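Local coordinates for protein cellulose 1,4-beta-cellobiosidase (Thermobifida fusca, PDB 4JJJ) that probably hydrolyses cellulose to cellobiose as a cellobiohydrolase, the chain here being its family 48 glycoside hydrolase domain with an (alpha/alpha)6 fold, at residues E8-I13 with A61-V66; K12-D15 with Y20-E23; T49-S54 with R619-V624; E78-F83 with Y144-L149. The protein carries 1 engineered substitution. One frame throughout, in Å; residues are numbered along the deposited sequence.

Contact 1 of 4, residues E8-I13 with A61-V66; sequences EQYEKI and AYYGRV. With ZN (zinc ion), chain P.
An offset (parallel-displaced) aromatic stack, formed by Tyr10 of helix 2-14 and Tyr63 of helix 50-67, joins two helices of the (alpha/alpha)6 fold near its periphery. The evidence is geometric: the ring centroids lie 4.5 Å apart and the planes differ by only 14°, so the rings are nearly parallel but slid past one another. The closest pair is Tyr10 CZ and Tyr63 CD1 at 3.4 Å, and Tyr10 CE1 meets Tyr63 CE1 at 3.6 Å. On the other flank Tyr10 CE2 comes within 3.6 Å of Tyr63 CB, which shows that the overlap runs from the rim of one ring to the root of the other. Tyr10 OH rides over the near face of Tyr63, 3.6 Å from its CG. Both side chains leave their helices with CG anti to the backbone N (chi1 177° for Tyr10, -173° for Tyr63), which carries each ring into the gap between helices whose nearest CA atoms, of these same two tyrosines, are 8.0 Å apart. Next along the first helix, Glu11 turns elsewhere and binds a zinc ion through OE2 at 1.9 Å, with Asp15 as the second protein ligand. No hydrogen bond crosses within the two segments, and the 118 Å² contact is probably held by dispersion and ring electrostatics; the hydrogen bond between Tyr10 OH and Glu60, just before 61-66, adds a polar tie to the same helix.

Contact 2 of 4, residues K12-D15 with Y20-E23; sequences KIKD and YFRE. With ZN (zinc ion), chain P.
Phe21 turns the edge of its ring to the backbone of Ile13, whereas Tyr20 offers that residue a face. The carbonyl oxygen Ile13 O lies in the plane of the Phe21 ring, 3.3 Å from CE2, so the electron-poor C-H rim meets an electron-rich atom. Ile13 CG2 stands over one face of Tyr20, displaced toward the rim and 4.3 Å from its CG, while Lys12 O approaches the edge of that tyrosine near CE2 at 3.8 Å. Tyr20 has CG beside its backbone N (chi1 -74°), which lays the ring along the last turn of the helix. This is where helix 2-14 ends and the chain passes through a short turn into strand 21-24, which pairs antiparallel with 27-30 in a two-stranded hairpin. A water bridges the turn: it donates to Ile13 O and to Asp15 O, each at 2.7 Å, and accepts from Tyr20 N at 3.0 Å. Lys14 bends at three successive torsions beyond CB, so that its CD brushes Phe21 CE2 at 3.9 Å while its ammonium reaches Glu60 in a salt bridge. Phe620 packs edge-to-face with Phe21 from helix 620-637. Asp15, the first residue past the helix, holds the zinc ion through OD2 at 2.0 Å, together with Glu11.

Contact 3 of 4, residues T49-S54 with R619-V624; sequences TSEAFS and RFWAQV. With BGC (beta-D-glucopyranose), chain B; GLC (alpha-D-glucopyranose), chain C; BGC (beta-D-glucopyranose), chain D.
Trp621 and Glu51 meet in the glycan pocket, at its predicted catalytic centre, and the indole can be followed outward. From CB the ring turns so that CG sits between the backbone N and the carbonyl carbon (chi1 77°), aiming the five-membered side at Glu51. CD1 is 3.4 Å from Glu51 OE1, an oblique approach. NE1 then donates to O2 of the chain B glucose at 3.0 Å and 162°, a nearly straight bond lying in the indole plane. Farther out, CZ2 comes close to O6 of the adjoining sugar, which is modelled as two overlapping anomers. Ala622 CB lies over one face of the ring. Glu51 extends to the same chain B glucose, whose O3 donates to OE1 (2.5 Å) and whose O4 donates to OE2 (2.6 Å). Behind it, Ala52 O faces the edge of Phe620, 3.3 Å from CE2, and Ala52 N is capped by Thr49 OG1 at 2.8 Å, fixing the start of helix 50-67. Arg619 lays one face of its guanidinium against the adjoining sugar, C6 of either overlapping anomer lying over it, while NH2 bridges Glu40 and Glu545. With an alanine in place of Arg619, both carboxylates would probably lose their ionic mate and the sugar C6 its flat support. Glu51 is the predicted proton donor, beside the engineered Asn224 at the predicted nucleophile position; its grip on O4, the oxygen through which a preceding glucose would be linked, is consistent with protonating a leaving group.

Contact 4 of 4, residues E78-F83 with Y144-L149; sequences ESMETF and YGMHWL. With ZN (zinc ion), chain E; BGC (beta-D-glucopyranose), chain F.
Tyr144 begins the second segment by donating its hydroxyl to Glu81: OH to OE2 is 2.5 Å, on the anti lone pair of that oxygen, with carboxylate and ring planes 84° apart. Glu81 OE1, the other oxygen, binds a zinc ion at 2.1 Å; two waters and Lys255 are the other ligands. The carboxylate is thus held at both oxygens, and Trp77 bonds to the same tyrosine hydroxyl. Two residues on, Met146 crosses Met80 at about a right angle, and with CG beside its backbone N (chi1 -60°) its chain turns toward Met80, bringing SD 3.3 Å from Met80 CG. Met80 was modelled in two conformers, so the closeness of this approach is doubtful. Met259 of helix 250-263 packs on both methionines. In the fold, 144-149 is the loop that runs from helix 131-138 past helix 71-83 into strand 149-151, carrying the chain from the helical shell to the glycan pocket. His147 fixes the loop from within, its ring nitrogens bonded to Ile172 O and Thr220 N. Trp148 then lays one indole face against a glucose, with sugar C5 3.5 Å from CD2 and C6 3.5 Å from CG. A serine in place of Trp148 would probably leave that glucose without its aromatic platform and Asn173 without its indole N-H partner. Leu149 CB backs the opposite indole face, 3.5 Å above the ring centre, as the strand begins.

From the N terminus, helix 2-14 starts both contact 1 and contact 2. Contact 2 closes a short turn of four intervening residues into the first hairpin, inside the longer loop that contact 1 closes on helix 50-67. Contact 3 joins the start of that same helix to helix 620-637, bringing an early helix against the C-terminal one; its segments alternate with those of contact 1, so the two cross. Contact 4 lies wholly within the span of contact 3 and ties helix 71-83 to a pocket loop. Gln9 with Gln623 links contacts 1 and 3, Phe21 with Phe620 links 2 and 3, and Ser50 with Trp148 links 3 and 4.

Contact 1 of 4, residues E8-I13 with A61-V66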
# COMPACT_ATOMS: atom_id res chain seq x y z
N GLU A 8 -19.94 -3.96 -18.09
CA GLU A 8 -19.75 -2.69 -18.82
C GLU A 8 -18.48 -1.99 -18.33
O GLU A 8 -17.67 -1.50 -19.12
CB GLU A 8 -20.96 -1.80 -18.68
CG GLU A 8 -20.74 -0.42 -19.19
CD GLU A 8 -21.95 0.40 -19.08
OE1 GLU A 8 -22.58 0.55 -17.95
OE2 GLU A 8 -22.18 1.04 -20.21
N GLN A 9 -18.38 -1.86 -17.01
CA GLN A 9 -17.19 -1.24 -16.40
C GLN A 9 -15.93 -2.03 -16.71
O GLN A 9 -14.88 -1.45 -17.06
CB GLN A 9 -17.48 -1.13 -14.88
CG GLN A 9 -16.36 -0.49 -14.06
CD GLN A 9 -16.12 0.98 -14.30
OE1 GLN A 9 -16.73 1.66 -15.15
NE2 GLN A 9 -15.17 1.52 -13.52
N TYR A 10 -15.95 -3.38 -16.55
CA TYR A 10 -14.88 -4.26 -16.91
C TYR A 10 -14.42 -3.95 -18.33
O TYR A 10 -13.23 -3.83 -18.63
CB TYR A 10 -15.32 -5.70 -16.73
CG TYR A 10 -14.31 -6.72 -17.14
CD1 TYR A 10 -14.24 -7.13 -18.47
CD2 TYR A 10 -13.34 -7.22 -16.26
CE1 TYR A 10 -13.28 -8.03 -18.89
CE2 TYR A 10 -12.39 -8.08 -16.67
CZ TYR A 10 -12.30 -8.54 -17.98
OH TYR A 10 -11.34 -9.46 -18.36
N GLU A 11 -15.38 -3.92 -19.29
CA GLU A 11 -15.05 -3.67 -20.68
C GLU A 11 -14.36 -2.36 -20.92
O GLU A 11 -13.40 -2.29 -21.65
CB GLU A 11 -16.32 -3.84 -21.56
CG GLU A 11 -16.03 -3.98 -23.07
CD GLU A 11 -15.67 -2.67 -23.76
OE1 GLU A 11 -16.00 -1.54 -23.32
OE2 GLU A 11 -15.01 -2.80 -24.82
N LYS A 12 -14.80 -1.34 -20.25
CA LYS A 12 -14.10 -0.04 -20.31
C LYS A 12 -12.63 -0.08 -19.85
O LYS A 12 -11.75 0.43 -20.44
CB LYS A 12 -14.87 1.01 -19.50
CG LYS A 12 -16.19 1.51 -20.10
CD LYS A 12 -17.00 2.34 -19.12
CE LYS A 12 -18.35 2.83 -19.58
NZ LYS A 12 -19.02 3.65 -18.58
N ILE A 13 -12.43 -0.77 -18.73
CA ILE A 13 -11.11 -0.88 -18.12
C ILE A 13 -10.20 -1.62 -19.09
O ILE A 13 -9.00 -1.35 -19.26
CB ILE A 13 -11.23 -1.52 -16.73
CG1 ILE A 13 -11.95 -0.64 -15.76
CG2 ILE A 13 -9.84 -1.74 -16.22
CD1 ILE A 13 -12.31 -1.29 -14.50
N ALA A 61 -10.49 -11.82 -11.27
CA ALA A 61 -11.11 -12.91 -10.50
C ALA A 61 -12.62 -12.80 -10.61
O ALA A 61 -13.37 -13.80 -10.76
CB ALA A 61 -10.63 -12.87 -9.03
N TYR A 62 -13.17 -11.59 -10.49
CA TYR A 62 -14.62 -11.37 -10.69
C TYR A 62 -15.01 -11.67 -12.12
O TYR A 62 -16.08 -12.22 -12.34
CB TYR A 62 -15.06 -9.96 -10.31
CG TYR A 62 -15.60 -9.87 -8.88
CD1 TYR A 62 -14.93 -9.14 -7.93
CD2 TYR A 62 -16.74 -10.52 -8.57
CE1 TYR A 62 -15.41 -9.05 -6.63
CE2 TYR A 62 -17.23 -10.47 -7.26
CZ TYR A 62 -16.56 -9.69 -6.29
OH TYR A 62 -16.95 -9.62 -4.92
N TYR A 63 -14.17 -11.41 -13.09
CA TYR A 63 -14.44 -11.86 -14.43
C TYR A 63 -14.59 -13.37 -14.50
O TYR A 63 -15.52 -13.88 -15.15
CB TYR A 63 -13.39 -11.34 -15.42
CG TYR A 63 -13.76 -11.66 -16.89
CD1 TYR A 63 -14.74 -10.91 -17.52
CD2 TYR A 63 -13.22 -12.75 -17.50
CE1 TYR A 63 -15.07 -11.19 -18.84
CE2 TYR A 63 -13.53 -13.07 -18.83
CZ TYR A 63 -14.46 -12.29 -19.45
OH TYR A 63 -14.93 -12.57 -20.78
N GLY A 64 -13.69 -14.12 -13.89
CA GLY A 64 -13.89 -15.56 -13.73
C GLY A 64 -15.14 -15.99 -13.09
O GLY A 64 -15.79 -16.94 -13.51
N ARG A 65 -15.56 -15.30 -12.04
CA ARG A 65 -16.81 -15.61 -11.37
C ARG A 65 -17.98 -15.50 -12.31
O ARG A 65 -18.84 -16.39 -12.39
CB ARG A 65 -17.08 -14.71 -10.16
CG ARG A 65 -18.38 -15.00 -9.44
CD ARG A 65 -18.73 -14.07 -8.28
NE ARG A 65 -19.90 -14.65 -7.62
CZ ARG A 65 -21.13 -14.55 -8.05
NH1 ARG A 65 -21.54 -13.69 -8.99
NH2 ARG A 65 -22.02 -15.31 -7.43
N VAL A 66 -17.97 -14.42 -13.06
CA VAL A 66 -19.12 -14.05 -13.84
C VAL A 66 -19.16 -14.93 -15.13
O VAL A 66 -20.27 -15.30 -15.60
CB VAL A 66 -19.10 -12.53 -14.21
CG1 VAL A 66 -20.09 -12.21 -15.30
CG2 VAL A 66 -19.44 -11.69 -12.95
ZN ZN P . -14.72 -1.46 -26.16

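Contact 2 of 4, residues K12-D15 with Y20-E23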
# COMPACT_ATOMS: atom_id res chain seq x y z
N LYS A 12 -14.80 -1.34 -20.25
CA LYS A 12 -14.10 -0.04 -20.31
C LYS A 12 -12.63 -0.08 -19.85
O LYS A 12 -11.75 0.43 -20.44
CB LYS A 12 -14.87 1.01 -19.50
CG LYS A 12 -16.19 1.51 -20.10
CD LYS A 12 -17.00 2.34 -19.12
CE LYS A 12 -18.35 2.83 -19.58
NZ LYS A 12 -19.02 3.65 -18.58
N ILE A 13 -12.43 -0.77 -18.73
CA ILE A 13 -11.11 -0.88 -18.12
C ILE A 13 -10.20 -1.62 -19.09
O ILE A 13 -9.00 -1.35 -19.26
CB ILE A 13 -11.23 -1.52 -16.73
CG1 ILE A 13 -11.95 -0.64 -15.76
CG2 ILE A 13 -9.84 -1.74 -16.22
CD1 ILE A 13 -12.31 -1.29 -14.50
N LYS A 14 -10.72 -2.67 -19.76
CA LYS A 14 -9.91 -3.55 -20.57
C LYS A 14 -9.85 -3.09 -22.07
O LYS A 14 -9.10 -3.75 -22.83
CB LYS A 14 -10.46 -4.99 -20.49
CG LYS A 14 -10.43 -5.59 -19.11
CD LYS A 14 -9.02 -5.82 -18.61
CE LYS A 14 -8.19 -6.71 -19.45
NZ LYS A 14 -8.73 -8.07 -19.63
N ASP A 15 -10.64 -2.10 -22.45
CA ASP A 15 -10.59 -1.60 -23.84
C ASP A 15 -9.33 -0.75 -24.06
O ASP A 15 -9.11 0.23 -23.38
CB ASP A 15 -11.92 -0.85 -24.12
CG ASP A 15 -12.02 -0.36 -25.58
OD1 ASP A 15 -10.99 -0.04 -26.20
OD2 ASP A 15 -13.15 -0.27 -26.04
N TYR A 20 -5.97 2.33 -19.84
CA TYR A 20 -5.61 1.90 -18.46
C TYR A 20 -4.26 1.13 -18.37
O TYR A 20 -3.76 0.96 -17.25
CB TYR A 20 -6.73 1.10 -17.83
CG TYR A 20 -7.93 1.89 -17.41
CD1 TYR A 20 -7.94 2.58 -16.21
CD2 TYR A 20 -9.07 2.00 -18.22
CE1 TYR A 20 -9.00 3.34 -15.82
CE2 TYR A 20 -10.17 2.70 -17.83
CZ TYR A 20 -10.17 3.38 -16.64
OH TYR A 20 -11.25 4.09 -16.30
N PHE A 21 -3.81 0.52 -19.45
CA PHE A 21 -2.71 -0.38 -19.44
C PHE A 21 -1.68 -0.09 -20.54
O PHE A 21 -2.01 0.55 -21.56
CB PHE A 21 -3.10 -1.81 -19.68
CG PHE A 21 -4.08 -2.46 -18.74
CD1 PHE A 21 -3.68 -3.33 -17.73
CD2 PHE A 21 -5.47 -2.35 -18.98
CE1 PHE A 21 -4.56 -4.01 -16.93
CE2 PHE A 21 -6.34 -3.04 -18.17
CZ PHE A 21 -5.95 -3.85 -17.10
N ARG A 22 -0.46 -0.58 -20.34
CA ARG A 22 0.51 -0.74 -21.45
C ARG A 22 0.74 -2.22 -21.66
O ARG A 22 0.91 -2.98 -20.71
CB ARG A 22 1.80 -0.02 -21.13
CG ARG A 22 2.84 -0.21 -22.22
CD ARG A 22 3.99 0.79 -22.01
NE ARG A 22 5.03 0.66 -23.04
CZ ARG A 22 5.85 1.65 -23.38
NH1 ARG A 22 5.70 2.82 -22.82
NH2 ARG A 22 6.81 1.47 -24.31
N GLU A 23 0.77 -2.65 -22.95
CA GLU A 23 0.95 -4.02 -23.30
C GLU A 23 2.41 -4.20 -23.65
O GLU A 23 3.01 -3.39 -24.39
CB GLU A 23 0.11 -4.35 -24.55
CG GLU A 23 0.15 -5.84 -24.77
CD GLU A 23 -0.80 -6.30 -25.85
OE1 GLU A 23 -2.00 -5.93 -25.82
OE2 GLU A 23 -0.31 -7.11 -26.67
ZN ZN P . -14.72 -1.46 -26.16
O HOH W 1 -7.71 0.16 -21.08

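Contact 3 of 4, residues T49-S54 with R619-V624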
# COMPACT_ATOMS: atom_id res chain seq x y z
N THR A 49 2.01 0.38 -9.58
CA THR A 49 2.18 -0.04 -8.20
C THR A 49 1.81 -1.48 -8.03
O THR A 49 0.97 -2.03 -8.81
CB THR A 49 1.25 0.75 -7.23
OG1 THR A 49 -0.10 0.62 -7.65
CG2 THR A 49 1.65 2.22 -7.29
N SER A 50 2.31 -2.08 -6.99
CA SER A 50 1.88 -3.40 -6.63
C SER A 50 0.39 -3.35 -6.23
O SER A 50 -0.37 -4.33 -6.44
CB SER A 50 2.79 -4.06 -5.60
OG SER A 50 2.78 -3.32 -4.42
N GLU A 51 -0.07 -2.24 -5.69
CA GLU A 51 -1.44 -2.02 -5.48
C GLU A 51 -2.24 -2.27 -6.77
O GLU A 51 -3.26 -2.93 -6.78
CB GLU A 51 -1.63 -0.59 -4.92
CG GLU A 51 -3.05 -0.03 -5.01
CD GLU A 51 -3.05 1.37 -4.49
OE1 GLU A 51 -2.99 2.32 -5.31
OE2 GLU A 51 -3.00 1.55 -3.22
N ALA A 52 -1.87 -1.57 -7.83
CA ALA A 52 -2.59 -1.73 -9.11
C ALA A 52 -2.64 -3.15 -9.56
O ALA A 52 -3.68 -3.62 -10.02
CB ALA A 52 -2.03 -0.84 -10.16
N PHE A 53 -1.50 -3.85 -9.41
CA PHE A 53 -1.52 -5.27 -9.77
C PHE A 53 -2.45 -6.12 -8.94
O PHE A 53 -3.20 -6.90 -9.49
CB PHE A 53 -0.08 -5.88 -9.79
CG PHE A 53 0.67 -5.69 -11.05
CD1 PHE A 53 0.52 -6.62 -12.12
CD2 PHE A 53 1.62 -4.68 -11.20
CE1 PHE A 53 1.25 -6.48 -13.26
CE2 PHE A 53 2.28 -4.55 -12.41
CZ PHE A 53 2.19 -5.46 -13.37
N SER A 54 -2.57 -5.80 -7.63
CA SER A 54 -3.51 -6.54 -6.80
C SER A 54 -4.93 -6.31 -7.22
O SER A 54 -5.77 -7.21 -7.19
CB SER A 54 -3.28 -6.26 -5.32
OG SER A 54 -3.58 -4.95 -4.90
N ARG A 619 -8.39 6.50 -11.82
CA ARG A 619 -7.40 5.71 -11.09
C ARG A 619 -7.74 4.25 -11.29
O ARG A 619 -8.86 3.86 -11.09
CB ARG A 619 -7.39 6.03 -9.62
CG ARG A 619 -6.93 7.48 -9.32
CD ARG A 619 -7.14 7.72 -7.80
NE ARG A 619 -6.69 9.06 -7.42
CZ ARG A 619 -7.41 10.16 -7.49
NH1 ARG A 619 -8.64 10.13 -7.95
NH2 ARG A 619 -6.87 11.29 -7.08
N PHE A 620 -6.76 3.49 -11.68
CA PHE A 620 -7.00 2.04 -11.93
C PHE A 620 -7.70 1.32 -10.78
O PHE A 620 -8.72 0.64 -10.94
CB PHE A 620 -5.73 1.35 -12.32
CG PHE A 620 -5.92 -0.10 -12.72
CD1 PHE A 620 -6.47 -0.44 -13.97
CD2 PHE A 620 -5.62 -1.16 -11.86
CE1 PHE A 620 -6.67 -1.75 -14.36
CE2 PHE A 620 -5.85 -2.48 -12.25
CZ PHE A 620 -6.37 -2.78 -13.50
N TRP A 621 -7.15 1.49 -9.60
CA TRP A 621 -7.65 0.80 -8.42
C TRP A 621 -9.08 1.23 -8.20
O TRP A 621 -9.89 0.42 -7.82
CB TRP A 621 -6.77 1.02 -7.24
CG TRP A 621 -6.83 2.36 -6.49
CD1 TRP A 621 -5.94 3.36 -6.55
CD2 TRP A 621 -7.85 2.83 -5.55
NE1 TRP A 621 -6.29 4.37 -5.73
CE2 TRP A 621 -7.44 4.06 -5.06
CE3 TRP A 621 -9.00 2.24 -5.00
CZ2 TRP A 621 -8.13 4.76 -4.11
CZ3 TRP A 621 -9.68 2.91 -4.06
CH2 TRP A 621 -9.26 4.19 -3.61
N ALA A 622 -9.42 2.47 -8.38
CA ALA A 622 -10.75 2.99 -8.08
C ALA A 622 -11.75 2.41 -9.09
O ALA A 622 -12.90 2.11 -8.77
CB ALA A 622 -10.77 4.52 -8.10
N GLN A 623 -11.35 2.40 -10.38
CA GLN A 623 -12.24 1.87 -11.40
C GLN A 623 -12.49 0.40 -11.18
O GLN A 623 -13.61 -0.08 -11.39
CB GLN A 623 -11.68 2.16 -12.80
CG GLN A 623 -11.48 3.67 -13.10
CD GLN A 623 -12.80 4.43 -12.95
OE1 GLN A 623 -13.82 4.07 -13.57
NE2 GLN A 623 -12.83 5.45 -12.14
N VAL A 624 -11.48 -0.36 -10.76
CA VAL A 624 -11.68 -1.78 -10.37
C VAL A 624 -12.56 -1.85 -9.15
O VAL A 624 -13.51 -2.63 -9.08
CB VAL A 624 -10.33 -2.48 -10.18
CG1 VAL A 624 -10.57 -3.84 -9.61
CG2 VAL A 624 -9.52 -2.56 -11.47
C2 BGC B . -3.68 6.53 -3.82
C3 BGC B . -3.33 5.09 -3.47
C4 BGC B . -2.78 5.00 -2.02
C5 BGC B . -3.66 5.77 -1.01
C6 BGC B . -3.00 5.83 0.35
C1 BGC B . -4.59 7.16 -2.78
O2 BGC B . -4.36 6.56 -5.07
O3 BGC B . -2.37 4.62 -4.45
O4 BGC B . -2.67 3.61 -1.66
O5 BGC B . -3.88 7.09 -1.53
O6 BGC B . -1.73 6.43 0.27
C1 GLC C . -7.26 11.70 -2.37
C2 GLC C . -6.38 11.31 -1.25
C3 GLC C . -5.24 10.39 -1.75
C4 GLC C . -5.80 9.18 -2.50
C5 GLC C . -6.76 9.73 -3.56
C6 GLC C . -7.51 8.70 -4.35
O1 GLC C . -6.40 12.41 -3.17
O2 GLC C . -5.70 12.52 -0.72
O3 GLC C . -4.36 10.02 -0.70
O4 GLC C . -4.73 8.50 -3.19
O5 GLC C . -7.77 10.52 -2.95
O6 GLC C . -8.34 8.00 -3.48
C2 BGC D . -6.39 11.02 -0.81
C3 BGC D . -5.26 10.16 -1.37
C4 BGC D . -5.81 9.15 -2.39
C5 BGC D . -6.78 9.72 -3.44
C6 BGC D . -7.55 8.65 -4.21
C1 BGC D . -7.25 11.58 -1.92
O1 BGC D . -8.34 12.32 -1.28
O2 BGC D . -5.71 12.08 -0.05
O3 BGC D . -4.58 9.47 -0.31
O4 BGC D . -4.76 8.51 -3.12
O5 BGC D . -7.76 10.54 -2.79
O6 BGC D . -8.42 7.90 -3.39

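Contact 4 of 4, residues E78-F83 with Y144-L149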
# COMPACT_ATOMS: atom_id res chain seq x y z
N GLU A 78 0.69 -13.86 -14.51
CA GLU A 78 1.90 -13.88 -15.32
C GLU A 78 2.55 -12.53 -15.48
O GLU A 78 3.79 -12.40 -15.33
CB GLU A 78 1.59 -14.45 -16.72
CG GLU A 78 2.83 -14.89 -17.46
CD GLU A 78 2.53 -15.47 -18.86
OE1 GLU A 78 3.46 -15.54 -19.70
OE2 GLU A 78 1.37 -15.71 -19.12
N SER A 79 1.72 -11.49 -15.69
CA SER A 79 2.21 -10.16 -15.82
C SER A 79 2.94 -9.72 -14.54
O SER A 79 4.05 -9.18 -14.59
CB SER A 79 1.13 -9.23 -16.26
OG SER A 79 1.69 -7.92 -16.34
N MET A 80 2.29 -9.88 -13.38
CA MET A 80 2.90 -9.64 -12.04
C MET A 80 4.28 -10.32 -11.92
O MET A 80 5.31 -9.72 -11.53
CB MET A 80 1.92 -10.06 -10.92
CG MET A 80 2.23 -9.60 -9.46
SD MET A 80 0.97 -10.25 -8.32
CE MET A 80 -0.30 -10.21 -9.58
N GLU A 81 4.34 -11.63 -12.20
CA GLU A 81 5.62 -12.39 -12.11
C GLU A 81 6.66 -11.88 -13.06
O GLU A 81 7.86 -11.91 -12.75
CB GLU A 81 5.35 -13.90 -12.31
CG GLU A 81 4.70 -14.56 -11.18
CD GLU A 81 4.57 -16.06 -11.34
OE1 GLU A 81 4.53 -16.44 -12.55
OE2 GLU A 81 4.51 -16.78 -10.34
N THR A 82 6.27 -11.39 -14.20
CA THR A 82 7.19 -10.91 -15.19
C THR A 82 7.77 -9.55 -14.93
O THR A 82 8.95 -9.30 -15.18
CB THR A 82 6.55 -10.96 -16.62
OG1 THR A 82 6.08 -12.28 -16.88
CG2 THR A 82 7.45 -10.54 -17.69
N PHE A 83 6.93 -8.68 -14.35
CA PHE A 83 7.25 -7.26 -14.35
C PHE A 83 7.46 -6.62 -12.97
O PHE A 83 7.99 -5.56 -12.91
CB PHE A 83 6.28 -6.42 -15.17
CG PHE A 83 6.27 -6.80 -16.61
CD1 PHE A 83 7.43 -6.64 -17.36
CD2 PHE A 83 5.12 -7.33 -17.19
CE1 PHE A 83 7.44 -7.00 -18.73
CE2 PHE A 83 5.08 -7.65 -18.54
CZ PHE A 83 6.24 -7.51 -19.27
N TYR A 144 9.83 -13.87 -3.06
CA TYR A 144 8.68 -13.85 -3.90
C TYR A 144 7.61 -12.88 -3.29
O TYR A 144 6.78 -13.29 -2.53
CB TYR A 144 8.09 -15.25 -4.04
CG TYR A 144 6.99 -15.36 -5.06
CD1 TYR A 144 5.66 -15.34 -4.73
CD2 TYR A 144 7.30 -15.54 -6.39
CE1 TYR A 144 4.71 -15.50 -5.67
CE2 TYR A 144 6.37 -15.69 -7.37
CZ TYR A 144 5.04 -15.68 -7.00
OH TYR A 144 4.06 -15.91 -8.00
N GLY A 145 7.78 -11.64 -3.66
CA GLY A 145 6.95 -10.51 -3.19
C GLY A 145 7.02 -9.43 -4.19
O GLY A 145 8.03 -9.32 -4.87
N MET A 146 5.93 -8.67 -4.37
CA MET A 146 5.99 -7.53 -5.32
C MET A 146 6.85 -6.40 -4.80
O MET A 146 6.71 -5.98 -3.64
CB MET A 146 4.61 -7.04 -5.68
CG MET A 146 3.71 -8.07 -6.33
SD MET A 146 2.19 -7.33 -7.01
CE MET A 146 1.09 -7.63 -5.69
N HIS A 147 7.65 -5.77 -5.67
CA HIS A 147 8.17 -4.44 -5.39
C HIS A 147 7.04 -3.42 -5.58
O HIS A 147 6.08 -3.65 -6.30
CB HIS A 147 9.34 -4.13 -6.30
CG HIS A 147 9.87 -2.74 -6.17
ND1 HIS A 147 10.46 -2.26 -5.04
CD2 HIS A 147 9.81 -1.68 -7.03
CE1 HIS A 147 10.78 -1.00 -5.18
NE2 HIS A 147 10.42 -0.62 -6.39
N TRP A 148 7.13 -2.26 -4.90
CA TRP A 148 5.93 -1.44 -4.81
C TRP A 148 5.64 -0.53 -6.01
O TRP A 148 4.48 -0.12 -6.16
CB TRP A 148 5.91 -0.62 -3.50
CG TRP A 148 6.50 0.76 -3.57
CD1 TRP A 148 7.84 1.15 -3.47
CD2 TRP A 148 5.77 2.00 -3.73
NE1 TRP A 148 7.91 2.49 -3.57
CE2 TRP A 148 6.69 3.05 -3.75
CE3 TRP A 148 4.40 2.30 -3.90
CZ2 TRP A 148 6.28 4.38 -3.83
CZ3 TRP A 148 4.00 3.64 -3.99
CH2 TRP A 148 4.95 4.67 -3.95
N LEU A 149 6.67 -0.15 -6.73
CA LEU A 149 6.57 1.00 -7.69
C LEU A 149 7.40 0.72 -8.93
O LEU A 149 8.62 0.34 -8.88
CB LEU A 149 7.17 2.27 -7.11
CG LEU A 149 6.89 3.59 -7.81
CD1 LEU A 149 5.44 3.97 -7.87
CD2 LEU A 149 7.80 4.61 -7.20
ZN ZN E . 3.53 -18.09 -13.49
C2 BGC F . 3.91 3.91 0.78
C3 BGC F . 5.40 4.21 0.79
C4 BGC F . 6.16 2.93 0.87
C5 BGC F . 5.82 1.94 -0.21
C6 BGC F . 6.56 0.61 -0.11
C1 BGC F . 3.66 2.84 -0.25
O1 BGC F . 2.28 2.47 -0.23
O2 BGC F . 3.08 5.07 0.53
O3 BGC F . 5.65 5.00 1.99
O4 BGC F . 7.53 3.36 0.56
O5 BGC F . 4.41 1.66 -0.09
O6 BGC F . 6.32 0.04 1.20
O HOH W 2 3.21 -20.10 -14.27
O HOH W 3 2.73 -16.98 -14.93